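Local coordinates for cytosolic iron-sulfur protein assembly protein 1 (Saccharomyces cerevisiae, PDB 2HES) that is an essential component of the cytosolic iron-sulfur protein assembly machinery, required for the maturation of extramitochondrial iron-sulfur proteins, at residues Leu167-Ser172 / Ser203-Thr208; Val177-Asp182 / Cys189-Asn194; Arg224-Met229 / Gln237-Glu242. All coordinates share one frame; numbering follows the deposited sequence.

Interaction 1 of 3, residues Leu167-Ser172 / Ser203-Thr208; sequences LLASSS and SDFDKT
The ring of Phe205 overlaps the methyl group of Ala169, its CE2 lying 3.7 Å from Ala169 CB. The approach is oblique to the ring plane, and CZ meets the same methyl equally closely. Leu167 reaches CE1 with one branch: its CD2 stands 3.9 Å from Phe205 CE1, and the two side chains run at about a right angle to each other. What brings the ring here is the first torsion of Phe205, which sets CG opposite the carbonyl carbon (chi1 -71°) and lets the phenyl lean against strand 167-172. Near the ring plane, at an edge, lies the backbone carbon of Leu168.

Farther along, the contact turns polar. Ser203 OG rests 3.6 Å from Ala169 CB, while Ser171 OG stands 3.6 Å from Ser203 CB, too far from the Ser203 hydroxyl for a direct bond. A water molecule fills the role instead. It donates to Ala169 O at 2.9 Å and also bonds Ser171 OG at 2.8 Å and Ser203 OG at 2.7 Å, so that two buried hydroxyls and one carbonyl oxygen share a single partner.

The strands belong to different blades of the propeller and face each other nearly antiparallel, their axes 7.7 Å apart at closest approach, well beyond the spacing of paired strands. Leu214, on strand 213-218 beside Phe205's own strand, also packs on Phe205 and Ala169, and His162 meets the Phe205 ring edge-to-face.

Two neighbouring blades are thus joined by side chains and solvent without any direct backbone pairing: an apolar half held by van der Waals contact, and a polar half in which one water bonds two buried hydroxyls and a carbonyl oxygen.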
loop_
_atom_site.group_PDB
_atom_site.type_symbol
_atom_site.label_atom_id
_atom_site.label_comp_id
_atom_site.label_asym_id
_atom_site.label_seq_id
_atom_site.Cartn_x
_atom_site.Cartn_y
_atom_site.Cartn_z
ATOM N N LEU A 167 8.998 -1.315 -11.579
ATOM C CA LEU A 167 9.773 -1.842 -10.457
ATOM C C LEU A 167 8.781 -2.075 -9.328
ATOM O O LEU A 167 7.949 -1.183 -9.016
ATOM C CB LEU A 167 10.773 -0.741 -10.060
ATOM C CG LEU A 167 11.984 -1.027 -9.197
ATOM C CD1 LEU A 167 12.898 -1.995 -9.936
ATOM C CD2 LEU A 167 12.751 0.263 -8.849
ATOM N N LEU A 168 8.929 -3.220 -8.652
ATOM C CA LEU A 168 7.914 -3.673 -7.698
ATOM C C LEU A 168 8.661 -3.935 -6.393
ATOM O O LEU A 168 9.771 -4.488 -6.423
ATOM C CB LEU A 168 7.311 -4.987 -8.175
ATOM C CG LEU A 168 6.272 -5.587 -7.249
ATOM C CD1 LEU A 168 5.031 -4.750 -7.100
ATOM C CD2 LEU A 168 5.922 -6.988 -7.757
ATOM N N ALA A 169 8.072 -3.517 -5.282
ATOM C CA ALA A 169 8.628 -3.802 -3.911
ATOM C C ALA A 169 7.652 -4.662 -3.109
ATOM O O ALA A 169 6.477 -4.301 -2.975
ATOM C CB ALA A 169 8.894 -2.478 -3.182
ATOM N N SER A 170 8.138 -5.769 -2.542
ATOM C CA SER A 170 7.301 -6.633 -1.698
ATOM C C SER A 170 7.868 -6.623 -0.305
ATOM O O SER A 170 9.092 -6.557 -0.153
ATOM C CB SER A 170 7.249 -8.059 -2.239
ATOM O OG SER A 170 8.515 -8.624 -2.367
ATOM N N SER A 171 7.005 -6.638 0.689
ATOM C CA SER A 171 7.430 -6.558 2.093
ATOM C C SER A 171 6.910 -7.784 2.814
ATOM O O SER A 171 5.769 -8.166 2.605
ATOM C CB SER A 171 6.858 -5.309 2.758
ATOM O OG SER A 171 7.304 -4.093 2.157
ATOM N N SER A 172 7.731 -8.387 3.676
ATOM C CA SER A 172 7.388 -9.737 4.149
ATOM C C SER A 172 7.599 -9.941 5.631
ATOM O O SER A 172 8.326 -9.201 6.324
ATOM C CB SER A 172 8.237 -10.737 3.354
ATOM O OG SER A 172 8.175 -12.096 3.811
ATOM N N SER A 203 5.785 -0.792 2.276
ATOM C CA SER A 203 6.822 0.134 1.801
ATOM C C SER A 203 6.213 1.098 0.792
ATOM O O SER A 203 5.037 0.920 0.335
ATOM C CB SER A 203 7.951 -0.650 1.158
ATOM O OG SER A 203 7.587 -1.166 -0.105
ATOM N N ASP A 204 6.965 2.136 0.423
ATOM C CA ASP A 204 6.466 3.081 -0.634
ATOM C C ASP A 204 7.684 3.715 -1.244
ATOM O O ASP A 204 8.634 4.030 -0.514
ATOM C CB ASP A 204 5.554 4.160 -0.048
ATOM C CG ASP A 204 4.648 4.830 -1.102
ATOM O OD1 ASP A 204 4.676 4.420 -2.283
ATOM O OD2 ASP A 204 3.913 5.764 -0.725
ATOM N N PHE A 205 7.659 3.918 -2.563
ATOM C CA PHE A 205 8.814 4.576 -3.240
ATOM C C PHE A 205 8.818 6.099 -3.134
ATOM O O PHE A 205 7.782 6.708 -3.052
ATOM C CB PHE A 205 8.846 4.226 -4.723
ATOM C CG PHE A 205 9.235 2.816 -5.003
ATOM C CD1 PHE A 205 10.597 2.486 -5.198
ATOM C CD2 PHE A 205 8.274 1.806 -5.071
ATOM C CE1 PHE A 205 10.991 1.205 -5.471
ATOM C CE2 PHE A 205 8.673 0.465 -5.339
ATOM C CZ PHE A 205 10.041 0.187 -5.551
ATOM N N ASP A 206 10.030 6.677 -3.129
ATOM C CA ASP A 206 10.240 8.108 -3.163
ATOM C C ASP A 206 9.628 8.565 -4.464
ATOM O O ASP A 206 9.753 7.860 -5.486
ATOM C CB ASP A 206 11.759 8.381 -3.188
ATOM C CG ASP A 206 12.135 9.893 -3.037
ATOM O OD1 ASP A 206 11.249 10.823 -3.063
ATOM O OD2 ASP A 206 13.369 10.089 -2.868
ATOM N N LYS A 207 8.967 9.719 -4.442
ATOM C CA LYS A 207 8.395 10.278 -5.690
ATOM C C LYS A 207 9.315 11.278 -6.386
ATOM O O LYS A 207 9.006 11.753 -7.485
ATOM C CB LYS A 207 7.007 10.883 -5.431
ATOM C CG LYS A 207 6.101 9.961 -4.651
ATOM C CD LYS A 207 5.891 8.580 -5.346
ATOM C CE LYS A 207 4.742 7.768 -4.723
ATOM N NZ LYS A 207 5.034 7.283 -3.336
ATOM N N THR A 208 10.477 11.553 -5.793
ATOM C CA THR A 208 11.507 12.403 -6.424
ATOM C C THR A 208 11.942 11.810 -7.743
ATOM O O THR A 208 12.202 10.613 -7.837
ATOM C CB THR A 208 12.767 12.541 -5.480
ATOM O OG1 THR A 208 12.375 13.017 -4.193
ATOM C CG2 THR A 208 13.789 13.510 -6.071
HETATM O O HOH W 1 5.984 -3.388 -0.235
#

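Interaction 2 of 3, residues Val177-Asp182 / Cys189-Asn194; sequences VRIWKD and CVAVLN
Cys189 and Trp180 are set one above the other on the same side of the sheet, with the cysteine over a face of the indole. Its CB lies 3.9 Å from the centroid of the six-membered ring of Trp180, displaced toward the rim in a CH-pi contact. SG, at 4.6 Å, is almost straight above that same Trp180 centroid, only 5° from the normal. The sulfur is put there by a first torsion that turns it opposite the backbone N of Cys189 (chi1 177°), which also carries it toward Arg178. That arginine, extended from CG to NE, runs past the sulfur and gives it a weak hydrogen bond from NH1 to Cys189 SG (3.4 Å), near the guanidinium plane. Over one face of the guanidinium sits a branch of Val192: its CG2 is only 3.2 Å from Arg178 NH1, a tight fit between two side chains that lie alongside each other and point the same way.

The face bearing Val177, Ile179, Ala191 and Leu193 is apolar across this pair. Val177 and Leu193 lie side by side, and Ile179 CG1 touches the methyl of Ala191. Ile179 also touches Val190, the residue at a bulge in the strand: Ile179 CG2 meets Val190 CG2 at 3.9 Å, with the side chains at about a right angle.

The backbone explains the change of partners. Ile179 O accepts from Val190 N at 2.8 Å and, weakly, from Ala191 N at 3.5 Å, so two residues face one and a classic beta bulge shifts the pairing before Trp180 meets Cys189.

A chain of bonds runs from Trp180 NE1, on the third strand of the blade, through Ser170 OG on the second to His152 in a loop, and is characteristic of WD40 repeats; strands 177-183 and 186-193 are the outer pair of the four-stranded blade.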
loop_
_atom_site.group_PDB
_atom_site.type_symbol
_atom_site.label_atom_id
_atom_site.label_comp_id
_atom_site.label_asym_id
_atom_site.label_seq_id
_atom_site.Cartn_x
_atom_site.Cartn_y
_atom_site.Cartn_z
ATOM N N VAL A 177 12.434 -6.552 2.515
ATOM C CA VAL A 177 11.766 -6.032 1.323
ATOM C C VAL A 177 12.551 -6.611 0.121
ATOM O O VAL A 177 13.787 -6.618 0.132
ATOM C CB VAL A 177 11.797 -4.491 1.281
ATOM C CG1 VAL A 177 11.259 -3.990 -0.087
ATOM C CG2 VAL A 177 11.002 -3.901 2.439
ATOM N N ARG A 178 11.838 -7.084 -0.914
ATOM C CA ARG A 178 12.478 -7.510 -2.148
ATOM C C ARG A 178 12.057 -6.578 -3.269
ATOM O O ARG A 178 10.910 -6.116 -3.309
ATOM C CB ARG A 178 12.163 -8.971 -2.513
ATOM C CG ARG A 178 12.999 -9.919 -1.653
ATOM C CD ARG A 178 12.767 -11.363 -2.055
ATOM N NE ARG A 178 13.555 -12.221 -1.199
ATOM C CZ ARG A 178 14.672 -12.841 -1.518
ATOM N NH1 ARG A 178 15.198 -12.743 -2.738
ATOM N NH2 ARG A 178 15.272 -13.564 -0.564
ATOM N N ILE A 179 12.998 -6.318 -4.160
ATOM C CA ILE A 179 12.746 -5.464 -5.335
ATOM C C ILE A 179 12.745 -6.376 -6.528
ATOM O O ILE A 179 13.663 -7.211 -6.682
ATOM C CB ILE A 179 13.876 -4.351 -5.479
ATOM C CG1 ILE A 179 14.063 -3.506 -4.216
ATOM C CG2 ILE A 179 13.580 -3.451 -6.728
ATOM C CD1 ILE A 179 12.796 -2.777 -3.787
ATOM N N TRP A 180 11.765 -6.196 -7.420
ATOM C CA TRP A 180 11.605 -7.073 -8.551
ATOM C C TRP A 180 11.552 -6.222 -9.806
ATOM O O TRP A 180 10.938 -5.140 -9.797
ATOM C CB TRP A 180 10.278 -7.804 -8.442
ATOM C CG TRP A 180 10.099 -8.488 -7.128
ATOM C CD1 TRP A 180 9.542 -7.927 -6.017
ATOM C CD2 TRP A 180 10.354 -9.872 -6.810
ATOM N NE1 TRP A 180 9.488 -8.871 -4.993
ATOM C CE2 TRP A 180 9.976 -10.061 -5.456
ATOM C CE3 TRP A 180 10.907 -10.966 -7.527
ATOM C CZ2 TRP A 180 10.120 -11.310 -4.788
ATOM C CZ3 TRP A 180 11.081 -12.191 -6.859
ATOM C CH2 TRP A 180 10.666 -12.345 -5.487
ATOM N N LYS A 181 12.170 -6.727 -10.863
ATOM C CA LYS A 181 12.297 -5.974 -12.122
ATOM C C LYS A 181 12.211 -6.983 -13.253
ATOM O O LYS A 181 12.582 -8.120 -13.038
ATOM C CB LYS A 181 13.704 -5.392 -12.147
ATOM C CG LYS A 181 14.043 -4.674 -13.398
ATOM C CD LYS A 181 15.341 -3.933 -13.176
ATOM C CE LYS A 181 15.683 -3.144 -14.440
ATOM N NZ LYS A 181 16.675 -2.078 -14.213
ATOM N N ASP A 182 11.763 -6.577 -14.449
ATOM C CA ASP A 182 11.793 -7.536 -15.559
ATOM C C ASP A 182 12.835 -7.186 -16.608
ATOM O O ASP A 182 13.195 -6.010 -16.786
ATOM C CB ASP A 182 10.434 -7.658 -16.227
ATOM C CG ASP A 182 10.216 -6.611 -17.284
ATOM O OD1 ASP A 182 9.877 -5.468 -16.921
ATOM O OD2 ASP A 182 10.399 -6.936 -18.478
ATOM N N CYS A 189 14.057 -11.195 -8.821
ATOM C CA CYS A 189 14.390 -10.361 -7.663
ATOM C C CYS A 189 15.769 -9.771 -7.897
ATOM O O CYS A 189 16.720 -10.520 -8.182
ATOM C CB CYS A 189 14.379 -11.207 -6.363
ATOM S SG CYS A 189 14.853 -10.204 -4.976
ATOM N N VAL A 190 15.869 -8.440 -7.868
ATOM C CA VAL A 190 17.151 -7.772 -8.127
ATOM C C VAL A 190 17.776 -7.178 -6.863
ATOM O O VAL A 190 18.946 -6.722 -6.867
ATOM C CB VAL A 190 17.040 -6.703 -9.247
ATOM C CG1 VAL A 190 16.678 -7.425 -10.559
ATOM C CG2 VAL A 190 16.052 -5.636 -8.884
ATOM N N ALA A 191 17.033 -7.232 -5.767
ATOM C CA ALA A 191 17.638 -6.858 -4.456
ATOM C C ALA A 191 16.847 -7.361 -3.278
ATOM O O ALA A 191 15.641 -7.453 -3.330
ATOM C CB ALA A 191 17.785 -5.331 -4.391
ATOM N N VAL A 192 17.541 -7.688 -2.202
ATOM C CA VAL A 192 16.924 -8.063 -0.958
ATOM C C VAL A 192 17.429 -6.993 0.035
ATOM O O VAL A 192 18.662 -6.815 0.203
ATOM C CB VAL A 192 17.377 -9.452 -0.482
ATOM C CG1 VAL A 192 16.652 -9.806 0.807
ATOM C CG2 VAL A 192 17.194 -10.519 -1.577
ATOM N N LEU A 193 16.492 -6.248 0.598
ATOM C CA LEU A 193 16.746 -5.188 1.569
ATOM C C LEU A 193 16.688 -5.789 2.977
ATOM O O LEU A 193 15.601 -5.989 3.535
ATOM C CB LEU A 193 15.728 -4.052 1.431
ATOM C CG LEU A 193 15.700 -3.317 0.076
ATOM C CD1 LEU A 193 14.771 -2.156 -0.014
ATOM C CD2 LEU A 193 17.014 -2.839 -0.204
ATOM N N ASN A 194 17.880 -6.068 3.515
ATOM C CA ASN A 194 18.086 -6.753 4.787
ATOM C C ASN A 194 18.405 -5.694 5.820
ATOM O O ASN A 194 19.290 -4.846 5.595
ATOM C CB ASN A 194 19.304 -7.650 4.683
ATOM C CG ASN A 194 19.067 -8.865 3.860
ATOM O OD1 ASN A 194 18.043 -9.533 4.008
ATOM N ND2 ASN A 194 20.034 -9.200 3.002
#

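Interaction 3 of 3, residues Arg224-Met229 / Gln237-Glu242; sequences RVWKYM and QEWVCE
Strands 224-229 and 237-242 pair antiparallel at 146°, a pronounced twist, with Lys227 and Val240 forming a hydrogen-bonded pair in which Lys227 N reaches Val240 O at 2.8 Å and Val240 N returns a bond to Lys227 O, while Glu242 N to Val225 O and Met229 N to Glu238 O continue the ladder on each side.

Trp239 lies flat against the opposite strand, one face of its indole over the Lys227-Tyr228 peptide. The CB of Tyr228 sits 3.9 Å from the centroid of the Trp239 six-membered ring, 11° off the normal, so the tyrosine is gripped by its stem while its own ring is turned 58° from the indole. Farther out, Tyr228 CE1 touches Gln237 CG at 3.7 Å, the two side chains crossing at about a right angle; the hydroxyl bonds Asp231. With the indole of Trp239 gone, as in an alanine here, a gap is likely to open beneath this peptide, Leu193 and Leu214 would lose the ring they pack on, and Tyr228 would be less held.

Trp226 carries a second CH-pi contact, with a sulfur-aromatic one beside it. Cys241 CB is 4.0 Å from the centroid of the Trp226 six-membered ring, over one face, and Cys241 SG stands above it at 4.7 Å from the same Trp226 centroid.

On the other side of the sheet, Lys227 bends at chi3 to bring NZ within 3.4 Å of Glu242 OE1, a salt bridge whose hydrogen bond is weak, while OE2 of that carboxylate takes the stronger partner, Arg213.

Trp226 NE1 bonds Ser216 OG on the adjacent strand, the tryptophan-serine link of a WD40 repeat, and the hairpin as a whole is the outer pair of strands of a propeller blade.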
loop_
_atom_site.group_PDB
_atom_site.type_symbol
_atom_site.label_atom_id
_atom_site.label_comp_id
_atom_site.label_asym_id
_atom_site.label_seq_id
_atom_site.Cartn_x
_atom_site.Cartn_y
_atom_site.Cartn_z
ATOM N N ARG A 224 12.489 2.703 7.886
ATOM C CA ARG A 224 13.827 2.833 7.211
ATOM C C ARG A 224 13.674 3.532 5.875
ATOM O O ARG A 224 12.648 3.370 5.193
ATOM C CB ARG A 224 14.434 1.440 6.978
ATOM C CG ARG A 224 14.962 0.758 8.276
ATOM C CD ARG A 224 15.618 -0.640 8.068
ATOM N NE ARG A 224 16.268 -0.979 9.365
ATOM C CZ ARG A 224 17.571 -1.235 9.547
ATOM N NH1 ARG A 224 18.392 -1.272 8.522
ATOM N NH2 ARG A 224 18.031 -1.487 10.779
ATOM N N VAL A 225 14.705 4.261 5.454
ATOM C CA VAL A 225 14.738 4.814 4.112
ATOM C C VAL A 225 15.927 4.120 3.446
ATOM O O VAL A 225 17.045 4.115 3.980
ATOM C CB VAL A 225 14.905 6.312 4.136
ATOM C CG1 VAL A 225 15.118 6.876 2.765
ATOM C CG2 VAL A 225 13.691 6.963 4.785
ATOM N N TRP A 226 15.642 3.502 2.306
ATOM C CA TRP A 226 16.613 2.729 1.576
ATOM C C TRP A 226 16.930 3.499 0.308
ATOM O O TRP A 226 16.019 4.062 -0.325
ATOM C CB TRP A 226 15.972 1.402 1.181
ATOM C CG TRP A 226 15.429 0.598 2.316
ATOM C CD1 TRP A 226 14.131 0.646 2.841
ATOM C CD2 TRP A 226 16.112 -0.452 3.023
ATOM N NE1 TRP A 226 14.022 -0.293 3.870
ATOM C CE2 TRP A 226 15.204 -0.990 3.967
ATOM C CE3 TRP A 226 17.419 -1.002 2.948
ATOM C CZ2 TRP A 226 15.567 -2.036 4.856
ATOM C CZ3 TRP A 226 17.771 -2.060 3.851
ATOM C CH2 TRP A 226 16.849 -2.543 4.774
ATOM N N LYS A 227 18.172 3.383 -0.145
ATOM C CA LYS A 227 18.633 4.114 -1.312
ATOM C C LYS A 227 19.306 3.188 -2.307
ATOM O O LYS A 227 20.187 2.414 -1.939
ATOM C CB LYS A 227 19.686 5.094 -0.862
ATOM C CG LYS A 227 20.427 5.804 -2.043
ATOM C CD LYS A 227 21.453 6.831 -1.450
ATOM C CE LYS A 227 20.905 7.993 -0.758
ATOM N NZ LYS A 227 22.233 8.549 -0.179
ATOM N N TYR A 228 18.900 3.287 -3.570
ATOM C CA TYR A 228 19.563 2.549 -4.642
ATOM C C TYR A 228 20.969 3.127 -4.933
ATOM O O TYR A 228 21.133 4.342 -4.988
ATOM C CB TYR A 228 18.685 2.663 -5.876
ATOM C CG TYR A 228 19.273 2.212 -7.170
ATOM C CD1 TYR A 228 19.484 0.874 -7.424
ATOM C CD2 TYR A 228 19.529 3.129 -8.204
ATOM C CE1 TYR A 228 19.975 0.432 -8.642
ATOM C CE2 TYR A 228 19.988 2.682 -9.454
ATOM C CZ TYR A 228 20.222 1.335 -9.643
ATOM O OH TYR A 228 20.727 0.885 -10.846
ATOM N N MET A 229 21.948 2.233 -5.117
ATOM C CA MET A 229 23.357 2.615 -5.229
ATOM C C MET A 229 23.959 2.065 -6.525
ATOM O O MET A 229 25.175 1.991 -6.657
ATOM C CB MET A 229 24.145 2.109 -3.986
ATOM C CG MET A 229 23.726 2.689 -2.627
ATOM S SD MET A 229 24.141 4.415 -2.517
ATOM C CE MET A 229 25.930 4.335 -2.361
ATOM N N GLN A 237 20.687 -5.109 -8.257
ATOM C CA GLN A 237 20.727 -3.731 -7.744
ATOM C C GLN A 237 21.335 -3.701 -6.372
ATOM O O GLN A 237 20.960 -4.505 -5.511
ATOM C CB GLN A 237 19.319 -3.144 -7.662
ATOM C CG GLN A 237 18.645 -2.964 -9.048
ATOM C CD GLN A 237 17.304 -2.253 -8.984
ATOM O OE1 GLN A 237 16.751 -2.031 -7.905
ATOM N NE2 GLN A 237 16.768 -1.880 -10.176
ATOM N N GLU A 238 22.235 -2.750 -6.157
ATOM C CA GLU A 238 22.827 -2.527 -4.850
ATOM C C GLU A 238 21.999 -1.482 -4.141
ATOM O O GLU A 238 21.744 -0.419 -4.678
ATOM C CB GLU A 238 24.272 -2.070 -4.991
ATOM C CG GLU A 238 25.091 -3.028 -5.857
ATOM C CD GLU A 238 26.590 -2.865 -5.717
ATOM O OE1 GLU A 238 27.056 -1.986 -4.936
ATOM O OE2 GLU A 238 27.313 -3.616 -6.412
ATOM N N TRP A 239 21.583 -1.794 -2.926
ATOM C CA TRP A 239 20.724 -0.908 -2.156
ATOM C C TRP A 239 21.251 -0.891 -0.691
ATOM O O TRP A 239 21.735 -1.946 -0.195
ATOM C CB TRP A 239 19.284 -1.472 -2.318
ATOM C CG TRP A 239 18.263 -0.518 -2.270
ATOM C CD1 TRP A 239 18.035 0.254 -1.191
ATOM C CD2 TRP A 239 17.235 -0.154 -3.256
ATOM N NE1 TRP A 239 16.974 1.069 -1.411
ATOM C CE2 TRP A 239 16.463 0.860 -2.649
ATOM C CE3 TRP A 239 16.907 -0.552 -4.586
ATOM C CZ2 TRP A 239 15.388 1.472 -3.268
ATOM C CZ3 TRP A 239 15.806 0.073 -5.205
ATOM C CH2 TRP A 239 15.081 1.091 -4.532
ATOM N N VAL A 240 21.215 0.268 -0.017
ATOM C CA VAL A 240 21.589 0.337 1.432
ATOM C C VAL A 240 20.505 1.079 2.189
ATOM O O VAL A 240 19.769 1.813 1.583
ATOM C CB VAL A 240 22.947 1.039 1.698
ATOM C CG1 VAL A 240 24.073 0.219 1.032
ATOM C CG2 VAL A 240 22.907 2.583 1.292
ATOM N N CYS A 241 20.393 0.848 3.505
ATOM C CA CYS A 241 19.488 1.640 4.321
ATOM C C CYS A 241 20.252 2.920 4.654
ATOM O O CYS A 241 21.340 2.855 5.283
ATOM C CB CYS A 241 19.157 0.883 5.612
ATOM S SG CYS A 241 18.192 1.944 6.661
ATOM N N GLU A 242 19.770 4.049 4.156
ATOM C CA GLU A 242 20.477 5.302 4.398
ATOM C C GLU A 242 20.086 6.029 5.664
ATOM O O GLU A 242 20.845 6.832 6.154
ATOM C CB GLU A 242 20.260 6.211 3.218
ATOM C CG GLU A 242 19.025 6.965 3.258
ATOM C CD GLU A 242 19.092 8.170 2.319
ATOM O OE1 GLU A 242 20.003 9.004 2.358
ATOM O OE2 GLU A 242 18.237 8.226 1.487
#

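Followed from the N terminus, the chain runs through strand 167-172 and then makes a long excursion that interaction 1 closes when strand 200-205 comes back beside it. Interaction 2 is nested inside that loop, as the hairpin of the third and fourth strands of the blade of strand 167-172. Interaction 3 opens only after interaction 1 has closed and is in series with both, building the matching hairpin of the next blade. Interaction 1 therefore joins the two blades near the propeller axis, while the hairpins meet farther out, where Val190 O probably accepts from Gln237 N and Leu193 packs on Trp239.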